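Long-range contacts in torso (Bombyx mori, PDB 5AOQ), which acts, through the extracellular part in this chain, as the receptor tyrosine kinase for prothoracicotropic hormone, switching on ERK signalling at the start of metamorphosis: residues Q14-A19 / N115-I120; Q28-S33 / C46-E51; I86-D91 / Q119-Y124. All coordinates share one frame; numbering follows the deposited sequence.

Contact 1 of 3, residues Q14-A19 / N115-I120; sequences QRYPPA and NKEYQI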
loop_
_atom_site.group_PDB
_atom_site.type_symbol
_atom_site.label_atom_id
_atom_site.label_comp_id
_atom_site.label_asym_id
_atom_site.label_seq_id
_atom_site.Cartn_x
_atom_site.Cartn_y
_atom_site.Cartn_z
ATOM N N GLN A 14 -30.580 -15.350 -16.558
ATOM C CA GLN A 14 -30.074 -14.511 -17.641
ATOM C C GLN A 14 -28.657 -14.914 -18.037
ATOM O O GLN A 14 -28.071 -15.819 -17.445
ATOM C CB GLN A 14 -30.094 -13.038 -17.226
ATOM C CG GLN A 14 -31.261 -12.245 -17.786
ATOM C CD GLN A 14 -31.214 -10.783 -17.382
ATOM O OE1 GLN A 14 -30.306 -10.355 -16.670
ATOM N NE2 GLN A 14 -32.197 -10.011 -17.833
ATOM N N ARG A 15 -28.121 -14.228 -19.042
ATOM C CA ARG A 15 -26.751 -14.444 -19.498
ATOM C C ARG A 15 -26.102 -13.099 -19.811
ATOM O O ARG A 15 -26.776 -12.164 -20.245
ATOM C CB ARG A 15 -26.729 -15.359 -20.725
ATOM C CG ARG A 15 -26.926 -16.831 -20.391
ATOM C CD ARG A 15 -27.468 -17.623 -21.572
ATOM N NE ARG A 15 -26.654 -17.467 -22.774
ATOM C CZ ARG A 15 -26.865 -18.129 -23.908
ATOM N NH1 ARG A 15 -27.857 -19.005 -23.999
ATOM N NH2 ARG A 15 -26.076 -17.922 -24.953
ATOM N N TYR A 16 -24.795 -13.011 -19.581
ATOM C CA TYR A 16 -24.060 -11.758 -19.732
ATOM C C TYR A 16 -22.834 -11.942 -20.625
ATOM O O TYR A 16 -21.762 -12.306 -20.143
ATOM C CB TYR A 16 -23.650 -11.228 -18.357
ATOM C CG TYR A 16 -24.783 -11.251 -17.356
ATOM C CD1 TYR A 16 -25.743 -10.250 -17.341
ATOM C CD2 TYR A 16 -24.904 -12.287 -16.438
ATOM C CE1 TYR A 16 -26.786 -10.273 -16.431
ATOM C CE2 TYR A 16 -25.941 -12.318 -15.527
ATOM C CZ TYR A 16 -26.879 -11.311 -15.528
ATOM O OH TYR A 16 -27.914 -11.338 -14.621
ATOM N N PRO A 17 -22.990 -11.695 -21.937
ATOM C CA PRO A 17 -21.876 -11.902 -22.870
ATOM C C PRO A 17 -20.719 -10.926 -22.654
ATOM O O PRO A 17 -20.937 -9.851 -22.097
ATOM C CB PRO A 17 -22.516 -11.674 -24.246
ATOM C CG PRO A 17 -23.986 -11.766 -24.027
ATOM C CD PRO A 17 -24.219 -11.285 -22.637
ATOM N N PRO A 18 -19.501 -11.297 -23.087
ATOM C CA PRO A 18 -18.330 -10.426 -22.942
ATOM C C PRO A 18 -18.488 -9.085 -23.651
ATOM O O PRO A 18 -19.141 -9.012 -24.690
ATOM C CB PRO A 18 -17.202 -11.243 -23.582
ATOM C CG PRO A 18 -17.656 -12.645 -23.514
ATOM C CD PRO A 18 -19.139 -12.600 -23.672
ATOM N N ALA A 19 -17.887 -8.044 -23.084
ATOM C CA ALA A 19 -17.938 -6.703 -23.655
ATOM C C ALA A 19 -16.534 -6.279 -24.087
ATOM O O ALA A 19 -15.726 -5.884 -23.250
ATOM C CB ALA A 19 -18.510 -5.719 -22.651
ATOM N N ASN A 115 -23.393 -6.633 -4.364
ATOM C CA ASN A 115 -24.283 -7.756 -4.642
ATOM C C ASN A 115 -24.843 -7.724 -6.061
ATOM O O ASN A 115 -25.903 -7.146 -6.304
ATOM C CB ASN A 115 -25.435 -7.779 -3.635
ATOM C CG ASN A 115 -26.419 -8.903 -3.900
ATOM O OD1 ASN A 115 -26.034 -9.993 -4.326
ATOM N ND2 ASN A 115 -27.696 -8.644 -3.650
ATOM N N LYS A 116 -24.122 -8.342 -6.991
ATOM C CA LYS A 116 -24.530 -8.376 -8.391
ATOM C C LYS A 116 -24.370 -9.774 -8.970
ATOM O O LYS A 116 -23.470 -10.517 -8.579
ATOM C CB LYS A 116 -23.706 -7.387 -9.217
ATOM C CG LYS A 116 -23.985 -5.924 -8.929
ATOM C CD LYS A 116 -23.214 -5.042 -9.894
ATOM C CE LYS A 116 -23.666 -3.593 -9.827
ATOM N NZ LYS A 116 -22.999 -2.751 -10.860
ATOM N N GLU A 117 -25.247 -10.125 -9.904
ATOM C CA GLU A 117 -25.090 -11.356 -10.665
ATOM C C GLU A 117 -23.999 -11.171 -11.706
ATOM O O GLU A 117 -23.952 -10.149 -12.392
ATOM C CB GLU A 117 -26.400 -11.756 -11.350
ATOM C CG GLU A 117 -27.336 -12.589 -10.489
ATOM C CD GLU A 117 -28.372 -13.335 -11.311
ATOM O OE1 GLU A 117 -28.609 -12.942 -12.472
ATOM O OE2 GLU A 117 -28.945 -14.317 -10.796
ATOM N N TYR A 118 -23.125 -12.164 -11.815
ATOM C CA TYR A 118 -22.082 -12.160 -12.832
ATOM C C TYR A 118 -22.099 -13.472 -13.599
ATOM O O TYR A 118 -22.687 -14.455 -13.146
ATOM C CB TYR A 118 -20.700 -11.943 -12.212
ATOM C CG TYR A 118 -20.508 -10.587 -11.575
ATOM C CD1 TYR A 118 -20.060 -9.506 -12.323
ATOM C CD2 TYR A 118 -20.771 -10.388 -10.228
ATOM C CE1 TYR A 118 -19.879 -8.265 -11.745
ATOM C CE2 TYR A 118 -20.593 -9.153 -9.642
ATOM C CZ TYR A 118 -20.148 -8.093 -10.404
ATOM O OH TYR A 118 -19.970 -6.860 -9.821
ATOM N N GLN A 119 -21.463 -13.476 -14.765
ATOM C CA GLN A 119 -21.226 -14.715 -15.494
ATOM C C GLN A 119 -19.743 -14.874 -15.784
ATOM O O GLN A 119 -19.090 -13.948 -16.262
ATOM C CB GLN A 119 -22.020 -14.749 -16.799
ATOM C CG GLN A 119 -21.964 -16.101 -17.497
ATOM C CD GLN A 119 -22.790 -16.146 -18.763
ATOM O OE1 GLN A 119 -23.069 -15.115 -19.375
ATOM N NE2 GLN A 119 -23.193 -17.348 -19.160
ATOM N N ILE A 120 -19.218 -16.058 -15.486
ATOM C CA ILE A 120 -17.808 -16.343 -15.701
ATOM C C ILE A 120 -17.559 -16.648 -17.172
ATOM O O ILE A 120 -18.327 -17.377 -17.800
ATOM C CB ILE A 120 -17.327 -17.534 -14.847
ATOM C CG1 ILE A 120 -17.723 -17.338 -13.378
ATOM C CG2 ILE A 120 -15.818 -17.711 -14.984
ATOM C CD1 ILE A 120 -17.483 -18.553 -12.506
#

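Contact 2 of 3, residues Q28-S33 / C46-E51; sequences QDVCYS and CKTNFE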
loop_
_atom_site.group_PDB
_atom_site.type_symbol
_atom_site.label_atom_id
_atom_site.label_comp_id
_atom_site.label_asym_id
_atom_site.label_seq_id
_atom_site.Cartn_x
_atom_site.Cartn_y
_atom_site.Cartn_z
ATOM N N GLN A 28 -3.405 -4.216 -20.832
ATOM C CA GLN A 28 -2.215 -3.849 -20.073
ATOM C C GLN A 28 -1.907 -4.934 -19.047
ATOM O O GLN A 28 -0.786 -5.431 -18.972
ATOM C CB GLN A 28 -2.399 -2.499 -19.371
ATOM C CG GLN A 28 -1.186 -2.059 -18.553
ATOM C CD GLN A 28 -1.430 -0.781 -17.774
ATOM O OE1 GLN A 28 -2.300 0.018 -18.120
ATOM N NE2 GLN A 28 -0.655 -0.578 -16.714
ATOM N N ASP A 29 -2.919 -5.299 -18.267
ATOM C CA ASP A 29 -2.783 -6.335 -17.251
ATOM C C ASP A 29 -2.292 -7.644 -17.864
ATOM O O ASP A 29 -1.282 -8.210 -17.428
ATOM C CB ASP A 29 -4.121 -6.562 -16.544
ATOM C CG ASP A 29 -4.620 -5.322 -15.824
ATOM O OD1 ASP A 29 -3.825 -4.688 -15.100
ATOM O OD2 ASP A 29 -5.811 -4.982 -15.986
ATOM N N VAL A 30 -3.006 -8.111 -18.883
ATOM C CA VAL A 30 -2.674 -9.378 -19.531
ATOM C C VAL A 30 -1.276 -9.330 -20.141
ATOM O O VAL A 30 -0.530 -10.305 -20.071
ATOM C CB VAL A 30 -3.700 -9.742 -20.628
ATOM C CG1 VAL A 30 -3.277 -11.011 -21.372
ATOM C CG2 VAL A 30 -5.082 -9.926 -20.022
ATOM N N CYS A 31 -0.924 -8.197 -20.737
ATOM C CA CYS A 31 0.363 -8.074 -21.408
ATOM C C CYS A 31 1.509 -7.999 -20.407
ATOM O O CYS A 31 2.572 -8.571 -20.639
ATOM C CB CYS A 31 0.382 -6.845 -22.316
ATOM S SG CYS A 31 -0.581 -7.030 -23.831
ATOM N N TYR A 32 1.296 -7.302 -19.295
ATOM C CA TYR A 32 2.297 -7.259 -18.232
ATOM C C TYR A 32 2.499 -8.643 -17.627
ATOM O O TYR A 32 3.614 -9.166 -17.613
ATOM C CB TYR A 32 1.893 -6.268 -17.135
ATOM C CG TYR A 32 2.182 -4.815 -17.453
ATOM C CD1 TYR A 32 1.906 -4.282 -18.705
ATOM C CD2 TYR A 32 2.726 -3.973 -16.492
ATOM C CE1 TYR A 32 2.167 -2.954 -18.992
ATOM C CE2 TYR A 32 2.992 -2.646 -16.769
ATOM C CZ TYR A 32 2.710 -2.141 -18.019
ATOM O OH TYR A 32 2.971 -0.821 -18.300
ATOM N N SER A 33 1.407 -9.250 -17.168
ATOM C CA SER A 33 1.479 -10.553 -16.507
ATOM C C SER A 33 2.182 -11.616 -17.355
ATOM O O SER A 33 2.663 -12.614 -16.821
ATOM C CB SER A 33 0.073 -11.030 -16.148
ATOM O OG SER A 33 -0.752 -11.043 -17.296
ATOM N N CYS A 46 3.231 -7.740 -27.534
ATOM C CA CYS A 46 2.024 -8.348 -26.993
ATOM C C CYS A 46 0.875 -8.088 -27.957
ATOM O O CYS A 46 0.430 -6.949 -28.103
ATOM C CB CYS A 46 1.709 -7.793 -25.607
ATOM S SG CYS A 46 0.328 -8.585 -24.765
ATOM N N LYS A 47 0.401 -9.141 -28.612
ATOM C CA LYS A 47 -0.680 -9.028 -29.584
ATOM C C LYS A 47 -2.014 -9.481 -29.002
ATOM O O LYS A 47 -2.805 -10.144 -29.671
ATOM C CB LYS A 47 -0.337 -9.819 -30.846
ATOM C CG LYS A 47 1.064 -9.526 -31.381
ATOM C CD LYS A 47 1.239 -8.036 -31.685
ATOM C CE LYS A 47 2.658 -7.696 -32.102
ATOM N NZ LYS A 47 2.809 -6.244 -32.403
ATOM N N THR A 48 -2.253 -9.111 -27.747
ATOM C CA THR A 48 -3.519 -9.406 -27.094
ATOM C C THR A 48 -4.565 -8.380 -27.516
ATOM O O THR A 48 -4.415 -7.182 -27.269
ATOM C CB THR A 48 -3.390 -9.392 -25.556
ATOM O OG1 THR A 48 -2.317 -10.251 -25.151
ATOM C CG2 THR A 48 -4.687 -9.852 -24.900
ATOM N N ASN A 49 -5.620 -8.871 -28.156
ATOM C CA ASN A 49 -6.698 -8.034 -28.669
ATOM C C ASN A 49 -8.054 -8.603 -28.265
ATOM O O ASN A 49 -8.441 -9.681 -28.715
ATOM C CB ASN A 49 -6.597 -7.923 -30.194
ATOM C CG ASN A 49 -7.407 -6.771 -30.756
ATOM O OD1 ASN A 49 -8.477 -6.440 -30.248
ATOM N ND2 ASN A 49 -6.902 -6.160 -31.822
ATOM N N PHE A 50 -8.772 -7.877 -27.414
ATOM C CA PHE A 50 -10.075 -8.328 -26.937
ATOM C C PHE A 50 -11.189 -8.034 -27.936
ATOM O O PHE A 50 -12.260 -8.638 -27.875
ATOM C CB PHE A 50 -10.410 -7.672 -25.598
ATOM C CG PHE A 50 -9.682 -8.270 -24.431
ATOM C CD1 PHE A 50 -10.218 -9.346 -23.747
ATOM C CD2 PHE A 50 -8.465 -7.758 -24.015
ATOM C CE1 PHE A 50 -9.557 -9.899 -22.671
ATOM C CE2 PHE A 50 -7.798 -8.308 -22.939
ATOM C CZ PHE A 50 -8.346 -9.380 -22.267
ATOM N N GLU A 51 -10.932 -7.108 -28.851
ATOM C CA GLU A 51 -11.940 -6.685 -29.815
ATOM C C GLU A 51 -11.936 -7.576 -31.057
ATOM O O GLU A 51 -12.872 -7.539 -31.853
ATOM C CB GLU A 51 -11.713 -5.219 -30.191
ATOM C CG GLU A 51 -12.084 -4.256 -29.067
ATOM C CD GLU A 51 -11.789 -2.807 -29.398
ATOM O OE1 GLU A 51 -10.646 -2.510 -29.805
ATOM O OE2 GLU A 51 -12.698 -1.965 -29.241
#

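Contact 3 of 3, residues I86-D91 / Q119-Y124; sequences ILMEHD and QIWSTY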
loop_
_atom_site.group_PDB
_atom_site.type_symbol
_atom_site.label_atom_id
_atom_site.label_comp_id
_atom_site.label_asym_id
_atom_site.label_seq_id
_atom_site.Cartn_x
_atom_site.Cartn_y
_atom_site.Cartn_z
ATOM N N ILE A 86 -12.923 -13.927 -16.695
ATOM C CA ILE A 86 -13.600 -12.666 -16.405
ATOM C C ILE A 86 -15.015 -12.877 -15.871
ATOM O O ILE A 86 -15.654 -13.892 -16.161
ATOM C CB ILE A 86 -13.679 -11.772 -17.660
ATOM C CG1 ILE A 86 -14.440 -12.497 -18.774
ATOM C CG2 ILE A 86 -12.279 -11.385 -18.121
ATOM C CD1 ILE A 86 -14.734 -11.643 -19.984
ATOM N N LEU A 87 -15.489 -11.902 -15.098
ATOM C CA LEU A 87 -16.862 -11.877 -14.596
ATOM C C LEU A 87 -17.679 -10.832 -15.347
ATOM O O LEU A 87 -17.281 -9.668 -15.428
ATOM C CB LEU A 87 -16.893 -11.575 -13.094
ATOM C CG LEU A 87 -16.291 -12.614 -12.145
ATOM C CD1 LEU A 87 -16.368 -12.114 -10.711
ATOM C CD2 LEU A 87 -16.993 -13.958 -12.282
ATOM N N MET A 88 -18.821 -11.251 -15.885
ATOM C CA MET A 88 -19.634 -10.388 -16.738
ATOM C C MET A 88 -20.989 -10.041 -16.140
ATOM O O MET A 88 -21.726 -10.913 -15.684
ATOM C CB MET A 88 -19.838 -11.046 -18.101
ATOM C CG MET A 88 -18.739 -10.721 -19.086
ATOM S SD MET A 88 -18.721 -8.963 -19.480
ATOM C CE MET A 88 -16.985 -8.720 -19.827
ATOM N N GLU A 89 -21.297 -8.746 -16.178
ATOM C CA GLU A 89 -22.537 -8.190 -15.653
ATOM C C GLU A 89 -23.382 -7.640 -16.809
ATOM O O GLU A 89 -22.915 -7.582 -17.946
ATOM C CB GLU A 89 -22.204 -7.104 -14.616
ATOM C CG GLU A 89 -23.266 -6.037 -14.378
ATOM C CD GLU A 89 -22.844 -5.013 -13.346
ATOM O OE1 GLU A 89 -21.680 -5.061 -12.894
ATOM O OE2 GLU A 89 -23.679 -4.158 -12.983
ATOM N N HIS A 90 -24.625 -7.256 -16.525
ATOM C CA HIS A 90 -25.497 -6.641 -17.525
ATOM C C HIS A 90 -25.138 -5.182 -17.801
ATOM O O HIS A 90 -24.926 -4.793 -18.951
ATOM C CB HIS A 90 -26.956 -6.721 -17.078
ATOM C CG HIS A 90 -27.891 -5.913 -17.923
ATOM N ND1 HIS A 90 -28.169 -4.587 -17.669
ATOM C CD2 HIS A 90 -28.609 -6.243 -19.023
ATOM C CE1 HIS A 90 -29.019 -4.136 -18.573
ATOM N NE2 HIS A 90 -29.302 -5.121 -19.407
ATOM N N ASP A 91 -25.082 -4.381 -16.742
ATOM C CA ASP A 91 -24.848 -2.945 -16.864
ATOM C C ASP A 91 -23.526 -2.653 -17.564
ATOM O O ASP A 91 -23.486 -1.892 -18.531
ATOM C CB ASP A 91 -24.863 -2.282 -15.484
ATOM C CG ASP A 91 -26.175 -2.493 -14.750
ATOM O OD1 ASP A 91 -27.241 -2.433 -15.400
ATOM O OD2 ASP A 91 -26.140 -2.720 -13.521
ATOM N N GLN A 119 -21.463 -13.476 -14.765
ATOM C CA GLN A 119 -21.226 -14.715 -15.494
ATOM C C GLN A 119 -19.743 -14.874 -15.784
ATOM O O GLN A 119 -19.090 -13.948 -16.262
ATOM C CB GLN A 119 -22.020 -14.749 -16.799
ATOM C CG GLN A 119 -21.964 -16.101 -17.497
ATOM C CD GLN A 119 -22.790 -16.146 -18.763
ATOM O OE1 GLN A 119 -23.069 -15.115 -19.375
ATOM N NE2 GLN A 119 -23.193 -17.348 -19.160
ATOM N N ILE A 120 -19.218 -16.058 -15.486
ATOM C CA ILE A 120 -17.808 -16.343 -15.701
ATOM C C ILE A 120 -17.559 -16.648 -17.172
ATOM O O ILE A 120 -18.327 -17.377 -17.800
ATOM C CB ILE A 120 -17.327 -17.534 -14.847
ATOM C CG1 ILE A 120 -17.723 -17.338 -13.378
ATOM C CG2 ILE A 120 -15.818 -17.711 -14.984
ATOM C CD1 ILE A 120 -17.483 -18.553 -12.506
ATOM N N TRP A 121 -16.488 -16.079 -17.718
ATOM C CA TRP A 121 -16.050 -16.401 -19.072
ATOM C C TRP A 121 -14.552 -16.675 -19.084
ATOM O O TRP A 121 -13.770 -15.911 -18.511
ATOM C CB TRP A 121 -16.398 -15.269 -20.040
ATOM C CG TRP A 121 -17.866 -15.137 -20.305
ATOM C CD1 TRP A 121 -18.779 -14.463 -19.548
ATOM C CD2 TRP A 121 -18.592 -15.691 -21.408
ATOM N NE1 TRP A 121 -20.029 -14.564 -20.110
ATOM C CE2 TRP A 121 -19.941 -15.315 -21.254
ATOM C CE3 TRP A 121 -18.233 -16.472 -22.512
ATOM C CZ2 TRP A 121 -20.930 -15.691 -22.160
ATOM C CZ3 TRP A 121 -19.215 -16.845 -23.411
ATOM C CH2 TRP A 121 -20.548 -16.455 -23.228
ATOM N N SER A 122 -14.169 -17.770 -19.738
ATOM C CA SER A 122 -12.788 -18.252 -19.729
ATOM C C SER A 122 -12.142 -18.216 -21.114
ATOM O O SER A 122 -12.831 -18.275 -22.131
ATOM C CB SER A 122 -12.732 -19.680 -19.176
ATOM O OG SER A 122 -13.398 -20.597 -20.026
ATOM N N THR A 123 -10.814 -18.113 -21.135
ATOM C CA THR A 123 -10.047 -18.125 -22.381
ATOM C C THR A 123 -8.663 -18.730 -22.188
ATOM O O THR A 123 -8.092 -18.655 -21.102
ATOM C CB THR A 123 -9.885 -16.698 -22.949
ATOM O OG1 THR A 123 -11.170 -16.164 -23.280
ATOM C CG2 THR A 123 -9.007 -16.686 -24.194
ATOM N N TYR A 124 -8.141 -19.342 -23.249
ATOM C CA TYR A 124 -6.753 -19.798 -23.286
ATOM C C TYR A 124 -5.888 -18.800 -24.054
ATOM O O TYR A 124 -6.233 -18.393 -25.163
ATOM C CB TYR A 124 -6.656 -21.185 -23.921
ATOM C CG TYR A 124 -7.411 -22.252 -23.164
ATOM C CD1 TYR A 124 -6.858 -22.845 -22.039
ATOM C CD2 TYR A 124 -8.671 -22.667 -23.570
ATOM C CE1 TYR A 124 -7.535 -23.821 -21.339
ATOM C CE2 TYR A 124 -9.359 -23.644 -22.874
ATOM C CZ TYR A 124 -8.786 -24.218 -21.758
ATOM O OH TYR A 124 -9.459 -25.191 -21.056
#

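Contact 1 of 3, residues Q14-A19 / N115-I120
Gln119 OE1 takes the backbone N-H of Tyr16 in a bond of 2.7 Å, N to OE1, and also receives a weak one from Trp121 NE1. The Tyr16 donor stands tilted 34° from the carbonyl plane of the amide. Gln119 reaches it with an extended chain that starts with CG anti to the backbone N (chi1 -172°), and its NE2 turns to Glu136, which also pairs with Arg15. Glutamine suits this place because one end accepts from the incoming peptide while the other donates to the neighbouring strand.

The ring of Tyr16 turns its edge to Gln119, with CD2 3.8 Å from Gln119 CB, and ring and amide planes are almost perpendicular; Glu117 O stands over one face. At the far end Tyr16 OH donates to Glu117 OE1 (2.8 Å), meeting the anti lone pair of the carboxylate. A tyrosine can therefore bury its ring while its hydroxyl is bonded by a partly exposed glutamate. Tyr16 O accepts from Trp121 NE1, so the backbone N and O of Tyr16 are both bonded, by side chains and not by strand pairing. Here an irregular N-terminal segment is fastened by Gln119 and Trp121 of strand 118-124, and by Glu117 just ahead of it, to the antiparallel sheet of the first fibronectin type III domain.

Contact 2 of 3, residues Q28-S33 / C46-E51
Cys31 on the helix holds SG anti to its carbonyl carbon (chi1 -74°), while Cys46 holds its own SG opposite the backbone N (chi1 -174°), and the two sulfurs meet in a disulfide of 2.0 Å between SG atoms. The torsion about the S-S bond is -83°, near the right angle usual for disulfides. It spans a CA-CA separation of 5.8 Å between Cys31 and Cys46. No hydrogen bond joins the two segments, so the disulfide and apolar packing make the contact; cysteines suit the place because a loop without regular structure gains a covalent tie to helix 27-38.

Beside the bridge, Val30 spreads its two methyls over different partners. CG1 meets the methyl of Thr48, 4.0 Å from CG1 to CG2, and CG2 lies in the ring plane of Phe50, 4.0 Å from its CZ, so the phenyl presents its edge to the valine. A branched aliphatic residue can thus fill the corner between threonine and ring. Thr48 is amphipathic in the same spirit: its CG2 faces Val30, whereas its OG1, although 3.9 Å from Cys31 SG, finds its hydrogen-bond partner in Gly129 O. Further along, Asn49 OD1 accepts from Glu51 N at 2.9 Å, forming an Asx turn that bends the backbone around Phe50.

All five touching residues are buried. Leu131 packs on Thr48 and Phe50, Trp40 on Cys46, and Tyr25 of the second subunit reaches both cysteines. Both segments belong to the first, unusual fibronectin type III domain, where a helix and loop lie beside the sheet. The contact fixes the loop leading to strand 55-56 against helix 27-38, with Leu23 of helix 20-23 on Phe50 and strand 98-101 touching Asp29 and Ser33 of the helix.

Contact 3 of 3, residues I86-D91 / Q119-Y124
Ile86 and Trp121 form a hydrogen-bonded pair in an antiparallel ladder between strands 83-88 and 118-124, the two central strands of the four-stranded sheet of the first fibronectin type III domain. Ile86 N donates to Trp121 O and Trp121 N returns to Ile86 O, both at 2.8 Å. Met88 and Gln119 repeat the pattern, their reciprocal N to O bonds measuring 2.7 Å. Between them Leu87 and Ile120 make the non-hydrogen-bonded pair, where Ile120 CA-H points at Ile86 O.

The side chains follow from this register. Ile86, Met88, Gln119 and Trp121 occupy one face. There Ile86 CG1 sits between its backbone N and carbonyl carbon (chi1 59°), a sterically crowded setting that brings it 3.6 Å from Trp121 CB. Met88 crosses the indole at about a right angle; its flexible chain, bent at chi2, can lay CB and CG by the indole CD1, with Met88 CG 3.8 Å from Trp121 CD1. On the other face Leu87 and Ile120 lie side by side and point the same way, Leu87 CD2 3.6 Å from Ile120 CG1, apolar residues suited to a domain core.

Outside this shell, Leu23 of helix 20-23 packs on Ile86 and Met88, and Trp134 of the next strand covers Ile86 and Trp121. Further along strand 118-124, Ser122 OG is hydrogen-bonded to Ser60 OG.

From the N terminus, residues 14-19 come first, and contact 1 joins them to 115-120, closing a long loop of 95 residues. Contact 2 falls wholly within that loop, a short closure in which helix 27-38 is bridged to the loop after it. Contact 3 opens later, at 86-91, and ends on 119-124, so contacts 1 and 3 overlap along strand 118-124 and share Gln119 and Ile120. They also touch directly, with a salt bridge from Lys116 to Glu89. Contact 2 stands apart, its centre about 22 Å from that of contact 1 and 16 Å from that of contact 3. Together they join the N-terminal segment, helix 27-38 with its following loop, and the sheet.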